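Local atomic coordinates of 4-alpha-glucanotransferase (Aquifex aeolicus, PDB entry 1TZ7), a protein that belongs to the amylomaltase (disproportionating enzyme) family of glucanotransferases and is built around a barrel of eight parallel strands ringed by helices. Residues 126-131 with 199-204; 231-236 with 245-250; 336-341 with 369-374; 410-415 with 422-427. All blocks are in the same frame, centred on the assembly; numbering follows the deposited sequence.

Contact 1 (126-131 with 199-204); sequences ELLEKA and VFVQFV
Leu128 and Val201 mark the nearest backbone approach between helix segments 126-131 and 199-204, their CA atoms 7.0 Å apart. The segment axes come no closer than 10.7 Å, and their N-to-C directions make an angle of 107°, a steep crossing, consistent with a small shared surface of 204 Å². The patch is mostly apolar. Leu128 uses both of its methyl branches: CD1 reaches CG1 of Val201 at 4.3 Å, while CD2 lies 4.3 Å from CE2 of Phe200. The Phe200 ring projects toward segment 126-131, with CG anti to the backbone N (chi1 165°). Its leading corner meets two different surfaces, with CE2 3.7 Å from the carbonyl O of Leu128 and CZ 4.0 Å from CB of Ala131, the methyl lying at the ring edge near the ring plane. From its own helix, CG2 of Val204 sits 3.7 Å above one face of this ring, offset toward the rim. Phe132 and Phe135 also meet the Phe200 ring, Leu141 of helix 138-147 touches it, and Tyr88 touches Val201, which places this crossing of helices 117-133 and 192-218 inside a largely helical part of the chain.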
loop_
_atom_site.group_PDB
_atom_site.type_symbol
_atom_site.label_atom_id
_atom_site.label_comp_id
_atom_site.label_asym_id
_atom_site.label_seq_id
_atom_site.Cartn_x
_atom_site.Cartn_y
_atom_site.Cartn_z
ATOM N N GLU A 126 21.318 3.966 -10.840
ATOM C CA GLU A 126 22.409 4.099 -11.803
ATOM C C GLU A 126 21.901 3.886 -13.229
ATOM O O GLU A 126 22.296 4.598 -14.143
ATOM C CB GLU A 126 23.542 3.099 -11.485
ATOM C CG GLU A 126 24.880 3.757 -11.155
ATOM C CD GLU A 126 24.736 4.956 -10.227
ATOM O OE1 GLU A 126 25.279 6.033 -10.556
ATOM O OE2 GLU A 126 24.077 4.819 -9.172
ATOM N N LEU A 127 21.020 2.906 -13.406
ATOM C CA LEU A 127 20.409 2.652 -14.711
ATOM C C LEU A 127 19.576 3.847 -15.169
ATOM O O LEU A 127 19.543 4.167 -16.349
ATOM C CB LEU A 127 19.525 1.401 -14.661
ATOM C CG LEU A 127 20.243 0.052 -14.536
ATOM C CD1 LEU A 127 19.225 -1.072 -14.476
ATOM C CD2 LEU A 127 21.218 -0.169 -15.686
ATOM N N LEU A 128 18.904 4.500 -14.219
ATOM C CA LEU A 128 18.009 5.618 -14.530
ATOM C C LEU A 128 18.793 6.911 -14.761
ATOM O O LEU A 128 18.364 7.776 -15.522
ATOM C CB LEU A 128 16.988 5.818 -13.398
ATOM C CG LEU A 128 15.836 4.805 -13.356
ATOM C CD1 LEU A 128 15.156 4.815 -11.997
ATOM C CD2 LEU A 128 14.830 5.085 -14.461
ATOM N N GLU A 129 19.940 7.037 -14.098
ATOM C CA GLU A 129 20.837 8.170 -14.320
ATOM C C GLU A 129 21.420 8.094 -15.720
ATOM O O GLU A 129 21.547 9.105 -16.405
ATOM C CB GLU A 129 21.968 8.173 -13.282
ATOM C CG GLU A 129 21.546 8.660 -11.901
ATOM C CD GLU A 129 21.459 10.170 -11.810
ATOM O OE1 GLU A 129 21.798 10.852 -12.798
ATOM O OE2 GLU A 129 21.049 10.675 -10.747
ATOM N N LYS A 130 21.769 6.880 -16.137
ATOM C CA LYS A 130 22.353 6.644 -17.452
ATOM C C LYS A 130 21.305 6.833 -18.549
ATOM O O LYS A 130 21.606 7.351 -19.624
ATOM C CB LYS A 130 22.933 5.225 -17.521
ATOM C CG LYS A 130 23.846 4.978 -18.708
ATOM C CD LYS A 130 24.735 3.745 -18.485
ATOM C CE LYS A 130 25.955 4.073 -17.615
ATOM N NZ LYS A 130 27.237 3.658 -18.262
ATOM N N ALA A 131 20.075 6.414 -18.265
ATOM C CA ALA A 131 18.978 6.528 -19.226
ATOM C C ALA A 131 18.599 7.989 -19.451
ATOM O O ALA A 131 18.261 8.386 -20.564
ATOM C CB ALA A 131 17.765 5.738 -18.738
ATOM N N VAL A 199 11.499 14.194 -12.420
ATOM C CA VAL A 199 10.234 14.052 -13.154
ATOM C C VAL A 199 10.347 12.916 -14.175
ATOM O O VAL A 199 9.401 12.177 -14.387
ATOM C CB VAL A 199 9.768 15.396 -13.870
ATOM C CG1 VAL A 199 10.248 16.621 -13.112
ATOM C CG2 VAL A 199 10.219 15.434 -15.308
ATOM N N PHE A 200 11.529 12.781 -14.784
ATOM C CA PHE A 200 11.799 11.688 -15.730
ATOM C C PHE A 200 11.629 10.324 -15.064
ATOM O O PHE A 200 11.072 9.409 -15.656
ATOM C CB PHE A 200 13.220 11.813 -16.306
ATOM C CG PHE A 200 13.716 10.558 -16.989
ATOM C CD1 PHE A 200 13.311 10.246 -18.280
ATOM C CD2 PHE A 200 14.588 9.691 -16.335
ATOM C CE1 PHE A 200 13.766 9.091 -18.909
ATOM C CE2 PHE A 200 15.043 8.537 -16.961
ATOM C CZ PHE A 200 14.631 8.239 -18.248
ATOM N N VAL A 201 12.112 10.199 -13.830
ATOM C CA VAL A 201 11.972 8.951 -13.077
ATOM C C VAL A 201 10.489 8.640 -12.821
ATOM O O VAL A 201 10.048 7.504 -12.974
ATOM C CB VAL A 201 12.740 9.013 -11.716
ATOM C CG1 VAL A 201 12.349 7.845 -10.817
ATOM C CG2 VAL A 201 14.239 9.017 -11.956
ATOM N N GLN A 202 9.730 9.662 -12.440
ATOM C CA GLN A 202 8.295 9.511 -12.216
ATOM C C GLN A 202 7.559 9.215 -13.523
ATOM O O GLN A 202 6.631 8.419 -13.552
ATOM C CB GLN A 202 7.726 10.771 -11.568
ATOM C CG GLN A 202 8.157 10.966 -10.128
ATOM C CD GLN A 202 7.885 9.751 -9.280
ATOM O OE1 GLN A 202 6.746 9.327 -9.154
ATOM N NE2 GLN A 202 8.933 9.181 -8.703
ATOM N N PHE A 203 7.984 9.868 -14.597
ATOM C CA PHE A 203 7.449 9.607 -15.935
ATOM C C PHE A 203 7.584 8.117 -16.286
ATOM O O PHE A 203 6.608 7.467 -16.669
ATOM C CB PHE A 203 8.194 10.466 -16.964
ATOM C CG PHE A 203 7.850 10.146 -18.400
ATOM C CD1 PHE A 203 8.747 9.448 -19.205
ATOM C CD2 PHE A 203 6.645 10.558 -18.950
ATOM C CE1 PHE A 203 8.438 9.161 -20.534
ATOM C CE2 PHE A 203 6.334 10.269 -20.283
ATOM C CZ PHE A 203 7.231 9.571 -21.067
ATOM N N VAL A 204 8.792 7.586 -16.140
ATOM C CA VAL A 204 9.058 6.190 -16.463
ATOM C C VAL A 204 8.169 5.263 -15.640
ATOM O O VAL A 204 7.642 4.286 -16.159
ATOM C CB VAL A 204 10.545 5.818 -16.217
ATOM C CG1 VAL A 204 10.755 4.306 -16.355
ATOM C CG2 VAL A 204 11.451 6.573 -17.185
#

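Contact 2 (231-236 with 245-250); sequences PSYSSA and FKLDGD
Pro231 and Phe245 join the two loops flanking the short helix 236-240, in the excursion that follows barrel strand 222-227: residues 231-236 lead into that helix, and the loop 245-250 carries the chain on toward strand 255-259 of the antiparallel sheet. The loops bury 135 Å² between them, in two separate apolar touches. In the first, the proline ring and the phenyl ring approach from opposite directions, CG of Pro231 lying 3.5 Å from CE2 of Phe245 and equally near its CZ. Phe245 reaches across with CG anti to its carbonyl carbon (chi1 -56°). The ring of Phe245 also meets that of Tyr276, and both Pro231 and Phe245 touch Val238, so the helix between the two loops packs on the pair. The second touch is looser: CE2 of Tyr233 comes within 4.4 Å of CD2 of Leu247, approached obliquely. Beyond it the phenol OH of Tyr233 is hydrogen-bonded to O of Leu251, a second link between the two sides of the connection. Ser235, at the N-cap position of helix 236-240, also steadies the first loop internally: its OG donates to O of Ser232 at 2.8 Å, in the carbonyl plane, with a C=O...donor angle of 159°.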
loop_
_atom_site.group_PDB
_atom_site.type_symbol
_atom_site.label_atom_id
_atom_site.label_comp_id
_atom_site.label_asym_id
_atom_site.label_seq_id
_atom_site.Cartn_x
_atom_site.Cartn_y
_atom_site.Cartn_z
ATOM N N PRO A 231 1.192 10.649 5.950
ATOM C CA PRO A 231 2.541 10.733 5.392
ATOM C C PRO A 231 3.570 10.670 6.498
ATOM O O PRO A 231 3.211 10.836 7.667
ATOM C CB PRO A 231 2.558 12.112 4.737
ATOM C CG PRO A 231 1.642 12.929 5.578
ATOM C CD PRO A 231 0.567 11.976 6.079
ATOM N N SER A 232 4.828 10.443 6.150
ATOM C CA SER A 232 5.916 10.619 7.108
ATOM C C SER A 232 6.186 12.112 7.302
ATOM O O SER A 232 5.878 12.924 6.431
ATOM C CB SER A 232 7.183 9.908 6.624
ATOM O OG SER A 232 7.669 10.485 5.426
ATOM N N TYR A 233 6.752 12.469 8.447
ATOM C CA TYR A 233 7.130 13.852 8.705
ATOM C C TYR A 233 8.134 14.321 7.663
ATOM O O TYR A 233 8.095 15.470 7.221
ATOM C CB TYR A 233 7.728 14.000 10.103
ATOM C CG TYR A 233 8.180 15.404 10.414
ATOM C CD1 TYR A 233 9.506 15.677 10.731
ATOM C CD2 TYR A 233 7.284 16.465 10.381
ATOM C CE1 TYR A 233 9.924 16.968 11.013
ATOM C CE2 TYR A 233 7.691 17.756 10.661
ATOM C CZ TYR A 233 9.010 18.003 10.975
ATOM O OH TYR A 233 9.413 19.279 11.251
ATOM N N SER A 234 9.034 13.417 7.274
ATOM C CA SER A 234 10.019 13.694 6.233
ATOM C C SER A 234 9.444 13.380 4.854
ATOM O O SER A 234 9.827 12.387 4.213
ATOM C CB SER A 234 11.277 12.859 6.467
ATOM O OG SER A 234 11.852 13.150 7.730
ATOM N N SER A 235 8.524 14.222 4.402
ATOM C CA SER A 235 7.889 14.038 3.099
ATOM C C SER A 235 7.629 15.379 2.415
ATOM O O SER A 235 7.520 16.418 3.073
ATOM C CB SER A 235 6.573 13.256 3.245
ATOM O OG SER A 235 5.576 14.030 3.887
ATOM N N ALA A 236 7.542 15.345 1.093
ATOM C CA ALA A 236 7.141 16.509 0.315
ATOM C C ALA A 236 5.741 16.987 0.714
ATOM O O ALA A 236 5.419 18.147 0.565
ATOM C CB ALA A 236 7.180 16.185 -1.164
ATOM N N PHE A 245 -1.218 19.907 9.076
ATOM C CA PHE A 245 -0.730 19.070 10.176
ATOM C C PHE A 245 -0.560 19.896 11.445
ATOM O O PHE A 245 -0.498 21.126 11.390
ATOM C CB PHE A 245 0.600 18.422 9.792
ATOM C CG PHE A 245 0.535 17.637 8.532
ATOM C CD1 PHE A 245 0.681 18.262 7.301
ATOM C CD2 PHE A 245 0.310 16.267 8.561
ATOM C CE1 PHE A 245 0.611 17.533 6.120
ATOM C CE2 PHE A 245 0.240 15.534 7.384
ATOM C CZ PHE A 245 0.390 16.170 6.164
ATOM N N LYS A 246 -0.488 19.218 12.589
ATOM C CA LYS A 246 -0.358 19.903 13.872
ATOM C C LYS A 246 1.105 20.168 14.177
ATOM O O LYS A 246 1.770 19.369 14.824
ATOM C CB LYS A 246 -1.005 19.084 14.992
ATOM C CG LYS A 246 -2.537 19.062 14.928
ATOM C CD LYS A 246 -3.158 18.596 16.237
ATOM C CE LYS A 246 -4.672 18.766 16.220
ATOM N NZ LYS A 246 -5.330 18.067 17.353
ATOM N N LEU A 247 1.600 21.304 13.686
ATOM C CA LEU A 247 2.979 21.716 13.909
ATOM C C LEU A 247 3.013 23.025 14.688
ATOM O O LEU A 247 2.029 23.763 14.722
ATOM C CB LEU A 247 3.705 21.896 12.570
ATOM C CG LEU A 247 3.460 20.826 11.499
ATOM C CD1 LEU A 247 4.193 21.186 10.206
ATOM C CD2 LEU A 247 3.888 19.448 11.993
ATOM N N ASP A 248 4.153 23.309 15.311
ATOM C CA ASP A 248 4.336 24.554 16.049
ATOM C C ASP A 248 4.913 25.644 15.129
ATOM O O ASP A 248 4.898 25.503 13.907
ATOM C CB ASP A 248 5.253 24.324 17.269
ATOM C CG ASP A 248 6.653 23.879 16.878
ATOM O OD1 ASP A 248 7.373 23.347 17.750
ATOM O OD2 ASP A 248 7.117 24.016 15.730
ATOM N N GLY A 249 5.415 26.724 15.726
ATOM C CA GLY A 249 5.935 27.852 14.968
ATOM C C GLY A 249 7.116 27.494 14.069
ATOM O O GLY A 249 7.294 28.092 13.006
ATOM N N ASP A 250 7.921 26.518 14.498
ATOM C CA ASP A 250 9.114 26.104 13.741
ATOM C C ASP A 250 8.815 24.936 12.772
ATOM O O ASP A 250 9.732 24.375 12.167
ATOM C CB ASP A 250 10.240 25.701 14.704
ATOM C CG ASP A 250 10.585 26.803 15.694
ATOM O OD1 ASP A 250 10.925 27.922 15.250
ATOM O OD2 ASP A 250 10.544 26.643 16.933
#

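Contact 3 (336-341 with 369-374); sequences TLFKKL and FKIPGS
Phe338 on helix segment 336-341 faces Phe369, the first residue to leave helical geometry after helix 360-368, across a CA-CA distance of 7.3 Å. The clearest interaction is a CH-pi contact in which the Phe338 methylene, rather than its ring, covers the aromatic face: CB lies 3.7 Å from the centroid of the Phe369 ring and only 13° off the ring normal. The two phenyl rings themselves are oblique, with centroids 6.0 Å apart and planes at 39°. Phe369 spans the gap with CG anti to its carbonyl carbon (chi1 -66°), which lays the ring against the helix backbone. There CE2 comes 3.5 Å from N of Lys339, and CB of Lys339 adds a touch at 4.2 Å from the same CE2. Ile371 makes the other contact. Its CD1 meets the CD2-CE2 side of the Phe338 ring, 3.9 Å from CE2, the two side chains crossing at about a right angle; this is an off-centre CH-pi contact, CD1 lying 4.3 Å from the Phe338 centroid. The turn that directs both Phe369 and Ile371 at helix 334-344 is the Schellman motif ending helix 360-368, with positive-phi Lys370 as its C-prime residue; Ile371 N and Lys370 N bond back to O of Arg366 and O of Glu367. Ile371 also packs on Phe350 and Ala352 of strand 350-352, and Phe338 meets Phe311 edge-to-face. Helix 334-344 thus covers the passage from helix 360-368 into barrel strand 373-376, beside strand 350-352.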
loop_
_atom_site.group_PDB
_atom_site.type_symbol
_atom_site.label_atom_id
_atom_site.label_comp_id
_atom_site.label_asym_id
_atom_site.label_seq_id
_atom_site.Cartn_x
_atom_site.Cartn_y
_atom_site.Cartn_z
ATOM N N THR A 336 -18.361 14.411 7.611
ATOM C CA THR A 336 -18.285 15.520 6.657
ATOM C C THR A 336 -17.347 15.197 5.498
ATOM O O THR A 336 -17.626 15.541 4.353
ATOM C CB THR A 336 -17.823 16.827 7.365
ATOM O OG1 THR A 336 -17.305 16.530 8.662
ATOM C CG2 THR A 336 -18.996 17.731 7.646
ATOM N N LEU A 337 -16.236 14.531 5.803
ATOM C CA LEU A 337 -15.239 14.194 4.791
ATOM C C LEU A 337 -15.805 13.236 3.760
ATOM O O LEU A 337 -15.630 13.427 2.564
ATOM C CB LEU A 337 -14.001 13.563 5.443
ATOM C CG LEU A 337 -13.034 12.853 4.483
ATOM C CD1 LEU A 337 -12.408 13.843 3.533
ATOM C CD2 LEU A 337 -11.962 12.099 5.253
ATOM N N PHE A 338 -16.471 12.195 4.222
ATOM C CA PHE A 338 -16.892 11.140 3.328
ATOM C C PHE A 338 -18.167 11.518 2.566
ATOM O O PHE A 338 -18.398 11.026 1.475
ATOM C CB PHE A 338 -17.058 9.823 4.079
ATOM C CG PHE A 338 -15.770 9.070 4.251
ATOM C CD1 PHE A 338 -15.118 9.051 5.472
ATOM C CD2 PHE A 338 -15.198 8.401 3.183
ATOM C CE1 PHE A 338 -13.926 8.366 5.622
ATOM C CE2 PHE A 338 -14.011 7.719 3.332
ATOM C CZ PHE A 338 -13.376 7.703 4.550
ATOM N N LYS A 339 -18.975 12.408 3.141
ATOM C CA LYS A 339 -20.120 12.978 2.417
ATOM C C LYS A 339 -19.638 13.703 1.160
ATOM O O LYS A 339 -20.228 13.564 0.085
ATOM C CB LYS A 339 -20.904 13.945 3.307
ATOM C CG LYS A 339 -22.202 14.481 2.654
ATOM C CD LYS A 339 -23.128 15.138 3.677
ATOM C CE LYS A 339 -24.546 15.351 3.116
ATOM N NZ LYS A 339 -24.584 15.327 1.632
ATOM N N LYS A 340 -18.560 14.466 1.299
ATOM C CA LYS A 340 -17.983 15.181 0.168
ATOM C C LYS A 340 -17.267 14.231 -0.791
ATOM O O LYS A 340 -17.395 14.363 -2.000
ATOM C CB LYS A 340 -17.015 16.263 0.647
ATOM C CG LYS A 340 -17.201 17.598 -0.044
ATOM C CD LYS A 340 -15.888 18.183 -0.483
ATOM C CE LYS A 340 -16.090 19.412 -1.351
ATOM N NZ LYS A 340 -15.332 20.578 -0.851
ATOM N N LEU A 341 -16.517 13.271 -0.244
ATOM C CA LEU A 341 -15.770 12.314 -1.078
ATOM C C LEU A 341 -16.717 11.453 -1.923
ATOM O O LEU A 341 -16.430 11.167 -3.079
ATOM C CB LEU A 341 -14.869 11.408 -0.215
ATOM C CG LEU A 341 -13.571 12.034 0.332
ATOM C CD1 LEU A 341 -12.793 11.010 1.145
ATOM C CD2 LEU A 341 -12.703 12.592 -0.794
ATOM N N PHE A 369 -21.861 5.093 4.847
ATOM C CA PHE A 369 -21.426 5.380 3.482
ATOM C C PHE A 369 -21.222 4.106 2.660
ATOM O O PHE A 369 -20.627 4.147 1.579
ATOM C CB PHE A 369 -20.155 6.207 3.510
ATOM C CG PHE A 369 -20.347 7.568 4.087
ATOM C CD1 PHE A 369 -19.907 7.864 5.370
ATOM C CD2 PHE A 369 -20.988 8.559 3.355
ATOM C CE1 PHE A 369 -20.095 9.121 5.905
ATOM C CE2 PHE A 369 -21.178 9.819 3.886
ATOM C CZ PHE A 369 -20.733 10.104 5.159
ATOM N N LYS A 370 -21.732 2.981 3.177
ATOM C CA LYS A 370 -21.770 1.707 2.430
ATOM C C LYS A 370 -20.377 1.263 2.015
ATOM O O LYS A 370 -20.204 0.606 1.005
ATOM C CB LYS A 370 -22.676 1.826 1.188
ATOM C CG LYS A 370 -24.101 2.287 1.487
ATOM C CD LYS A 370 -24.869 1.253 2.308
ATOM C CE LYS A 370 -26.309 1.096 1.815
ATOM N NZ LYS A 370 -27.032 0.005 2.531
ATOM N N ILE A 371 -19.387 1.624 2.808
ATOM C CA ILE A 371 -18.024 1.220 2.542
ATOM C C ILE A 371 -17.801 -0.195 3.087
ATOM O O ILE A 371 -18.029 -0.445 4.269
ATOM C CB ILE A 371 -17.050 2.212 3.196
ATOM C CG1 ILE A 371 -17.216 3.603 2.560
ATOM C CG2 ILE A 371 -15.613 1.723 3.061
ATOM C CD1 ILE A 371 -16.474 4.721 3.298
ATOM N N PRO A 372 -17.368 -1.127 2.224
ATOM C CA PRO A 372 -17.079 -2.495 2.665
ATOM C C PRO A 372 -15.993 -2.523 3.720
ATOM O O PRO A 372 -14.996 -1.809 3.592
ATOM C CB PRO A 372 -16.594 -3.191 1.381
ATOM C CG PRO A 372 -16.234 -2.088 0.445
ATOM C CD PRO A 372 -17.120 -0.948 0.782
ATOM N N GLY A 373 -16.188 -3.335 4.751
ATOM C CA GLY A 373 -15.170 -3.553 5.758
ATOM C C GLY A 373 -14.194 -4.645 5.356
ATOM O O GLY A 373 -14.257 -5.179 4.246
ATOM N N SER A 374 -13.288 -4.969 6.265
ATOM C CA SER A 374 -12.338 -6.055 6.066
ATOM C C SER A 374 -12.596 -7.164 7.096
ATOM O O SER A 374 -12.898 -6.892 8.252
ATOM C CB SER A 374 -10.895 -5.531 6.208
ATOM O OG SER A 374 -10.575 -4.626 5.165
#

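Contact 4 (410-415 with 422-427); sequences RGWFEN and KRLFEY
Trp412 is the first residue of segment 410-415 to meet segment 422-427. The far corner of its indole, CH2, comes 4.2 Å from CD2 of Leu424, the two side chains advancing from opposite directions. On the indole's polar edge, NE1 is hydrogen-bonded to OH of Tyr382, a bond that would help fix the rotation of the ring. Phe413 follows and makes the larger contribution, with 50 Å² of its surface buried by segment 422-427. Its ring extends between the helices, the chi1 of -178° turning CG directly away from the backbone N, and CE1 lies 3.8 Å from the same CD2 of Leu424. This one methyl therefore touches both aromatic rings, meeting Phe413 at the ring edge, near its plane, and Trp412 obliquely. At the next corner, CZ of Phe413 is 3.9 Å from CZ of Phe425; the side chains cross at about a right angle, and the Phe425 atom lies in the plane of the Phe413 ring, at its edge. Arg421, just before the second segment, adds a cation-pi contact to Phe413 and a hydrogen bond from NH2 to O of Phe413. Asn415 then leaves helical geometry and ends the first helix. The segment axes stay 13.3 Å apart at closest approach, and the nearest CA atoms, those of Phe413 and Leu424, are separated by 9.9 Å, so long side chains bridge the gap. Helix 437-447 adds a further wall, Leu441 touching both Trp412 and Leu424. These are two consecutive helices at 121°, joined by a short turn and packed through apolar side chains, in the helical connection after barrel strand 397-400.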
loop_
_atom_site.group_PDB
_atom_site.type_symbol
_atom_site.label_atom_id
_atom_site.label_comp_id
_atom_site.label_asym_id
_atom_site.label_seq_id
_atom_site.Cartn_x
_atom_site.Cartn_y
_atom_site.Cartn_z
ATOM N N ARG A 410 -0.353 -20.941 7.175
ATOM C CA ARG A 410 0.368 -22.160 7.558
ATOM C C ARG A 410 1.288 -21.913 8.755
ATOM O O ARG A 410 1.432 -22.773 9.614
ATOM C CB ARG A 410 1.176 -22.705 6.377
ATOM C CG ARG A 410 1.833 -24.080 6.646
ATOM C CD ARG A 410 2.456 -24.723 5.407
ATOM N NE ARG A 410 2.861 -26.108 5.645
ATOM C CZ ARG A 410 3.387 -26.908 4.718
ATOM N NH1 ARG A 410 3.576 -26.471 3.484
ATOM N NH2 ARG A 410 3.724 -28.153 5.029
ATOM N N GLY A 411 1.913 -20.735 8.796
ATOM C CA GLY A 411 2.777 -20.358 9.908
ATOM C C GLY A 411 1.985 -19.951 11.143
ATOM O O GLY A 411 2.399 -20.199 12.269
ATOM N N TRP A 412 0.846 -19.315 10.915
ATOM C CA TRP A 412 -0.095 -18.993 11.978
ATOM C C TRP A 412 -0.588 -20.275 12.654
ATOM O O TRP A 412 -0.669 -20.353 13.888
ATOM C CB TRP A 412 -1.273 -18.197 11.396
ATOM C CG TRP A 412 -2.519 -18.208 12.224
ATOM C CD1 TRP A 412 -2.798 -17.417 13.305
ATOM C CD2 TRP A 412 -3.673 -19.033 12.025
ATOM N NE1 TRP A 412 -4.050 -17.708 13.795
ATOM C CE2 TRP A 412 -4.610 -18.697 13.026
ATOM C CE3 TRP A 412 -4.012 -20.036 11.101
ATOM C CZ2 TRP A 412 -5.858 -19.325 13.130
ATOM C CZ3 TRP A 412 -5.252 -20.654 11.206
ATOM C CH2 TRP A 412 -6.157 -20.295 12.213
ATOM N N PHE A 413 -0.898 -21.283 11.848
ATOM C CA PHE A 413 -1.401 -22.541 12.374
ATOM C C PHE A 413 -0.339 -23.260 13.180
ATOM O O PHE A 413 -0.645 -23.911 14.177
ATOM C CB PHE A 413 -1.891 -23.447 11.245
ATOM C CG PHE A 413 -2.471 -24.738 11.725
ATOM C CD1 PHE A 413 -3.782 -24.798 12.181
ATOM C CD2 PHE A 413 -1.703 -25.897 11.742
ATOM C CE1 PHE A 413 -4.320 -25.995 12.634
ATOM C CE2 PHE A 413 -2.239 -27.095 12.194
ATOM C CZ PHE A 413 -3.545 -27.142 12.640
ATOM N N GLU A 414 0.916 -23.146 12.747
ATOM C CA GLU A 414 2.025 -23.808 13.434
ATOM C C GLU A 414 2.082 -23.378 14.899
ATOM O O GLU A 414 2.328 -24.194 15.777
ATOM C CB GLU A 414 3.356 -23.489 12.740
ATOM C CG GLU A 414 4.575 -24.139 13.399
ATOM C CD GLU A 414 5.867 -23.847 12.660
ATOM O OE1 GLU A 414 6.815 -24.652 12.779
ATOM O OE2 GLU A 414 5.938 -22.815 11.961
ATOM N N ASN A 415 1.848 -22.087 15.148
ATOM C CA ASN A 415 1.981 -21.515 16.494
ATOM C C ASN A 415 0.627 -21.310 17.180
ATOM O O ASN A 415 0.547 -20.673 18.225
ATOM C CB ASN A 415 2.722 -20.173 16.422
ATOM C CG ASN A 415 4.140 -20.317 15.918
ATOM O OD1 ASN A 415 4.866 -21.208 16.338
ATOM N ND2 ASN A 415 4.539 -19.436 15.012
ATOM N N LYS A 422 -8.818 -26.225 18.520
ATOM C CA LYS A 422 -10.037 -26.988 18.784
ATOM C C LYS A 422 -11.234 -26.332 18.108
ATOM O O LYS A 422 -12.052 -27.004 17.489
ATOM C CB LYS A 422 -10.286 -27.086 20.285
ATOM C CG LYS A 422 -11.402 -28.046 20.666
ATOM C CD LYS A 422 -11.362 -28.392 22.161
ATOM C CE LYS A 422 -12.747 -28.763 22.686
ATOM N NZ LYS A 422 -12.677 -29.625 23.896
ATOM N N ARG A 423 -11.321 -25.013 18.233
ATOM C CA ARG A 423 -12.395 -24.246 17.626
ATOM C C ARG A 423 -12.372 -24.375 16.096
ATOM O O ARG A 423 -13.420 -24.460 15.454
ATOM C CB ARG A 423 -12.256 -22.781 18.015
ATOM C CG ARG A 423 -12.824 -22.412 19.403
ATOM C CD ARG A 423 -13.064 -21.003 19.503
ATOM N NE ARG A 423 -12.532 -20.167 20.575
ATOM C CZ ARG A 423 -11.564 -20.363 21.483
ATOM N NH1 ARG A 423 -10.705 -21.354 21.510
ATOM N NH2 ARG A 423 -11.430 -19.392 22.342
ATOM N N LEU A 424 -11.171 -24.382 15.525
ATOM C CA LEU A 424 -10.999 -24.492 14.078
ATOM C C LEU A 424 -11.467 -25.865 13.595
ATOM O O LEU A 424 -12.241 -25.968 12.636
ATOM C CB LEU A 424 -9.525 -24.270 13.705
ATOM C CG LEU A 424 -9.119 -24.486 12.246
ATOM C CD1 LEU A 424 -9.945 -23.632 11.330
ATOM C CD2 LEU A 424 -7.640 -24.181 12.063
ATOM N N PHE A 425 -10.997 -26.913 14.269
ATOM C CA PHE A 425 -11.351 -28.286 13.920
ATOM C C PHE A 425 -12.857 -28.515 14.042
ATOM O O PHE A 425 -13.453 -29.198 13.218
ATOM C CB PHE A 425 -10.618 -29.286 14.832
ATOM C CG PHE A 425 -9.107 -29.292 14.664
ATOM C CD1 PHE A 425 -8.285 -29.706 15.714
ATOM C CD2 PHE A 425 -8.510 -28.896 13.467
ATOM C CE1 PHE A 425 -6.901 -29.719 15.574
ATOM C CE2 PHE A 425 -7.120 -28.911 13.326
ATOM C CZ PHE A 425 -6.321 -29.324 14.382
ATOM N N GLU A 426 -13.460 -27.946 15.083
ATOM C CA GLU A 426 -14.891 -28.121 15.330
ATOM C C GLU A 426 -15.722 -27.376 14.275
ATOM O O GLU A 426 -16.823 -27.802 13.928
ATOM C CB GLU A 426 -15.253 -27.634 16.735
ATOM C CG GLU A 426 -14.926 -28.638 17.829
ATOM C CD GLU A 426 -15.168 -28.094 19.225
ATOM O OE1 GLU A 426 -15.172 -28.897 20.184
ATOM O OE2 GLU A 426 -15.351 -26.870 19.366
ATOM N N TYR A 427 -15.188 -26.271 13.770
ATOM C CA TYR A 427 -15.869 -25.514 12.724
ATOM C C TYR A 427 -15.883 -26.305 11.412
ATOM O O TYR A 427 -16.876 -26.292 10.681
ATOM C CB TYR A 427 -15.206 -24.156 12.513
ATOM C CG TYR A 427 -16.116 -23.146 11.835
ATOM C CD1 TYR A 427 -15.965 -22.838 10.491
ATOM C CD2 TYR A 427 -17.134 -22.513 12.544
ATOM C CE1 TYR A 427 -16.801 -21.915 9.862
ATOM C CE2 TYR A 427 -17.974 -21.592 11.930
ATOM C CZ TYR A 427 -17.801 -21.299 10.583
ATOM O OH TYR A 427 -18.627 -20.387 9.965
#

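In the fold
The four contacts follow one another in series along the chain, each closing before the next opens, and none touches another. Contact 1 lies in the helical region between strands 60-62 and 222-227, contact 2 in the connection after strand 222-227. Contact 3 brings helix 334-344 to the entry of strand 373-376, and contact 4 joins helices after strand 397-400. Contacts 1, 2 and 4 each lie within one connection of the eight-stranded parallel sheet; contact 3 spans two and runs into strand 373-376. Contacts 2 and 3 have centres 26 Å apart, whereas contacts 1 and 4 are separated by 48 Å, on opposite sides of the chain's centre. The contacts are spread round the barrel, each packing the segments of its own region.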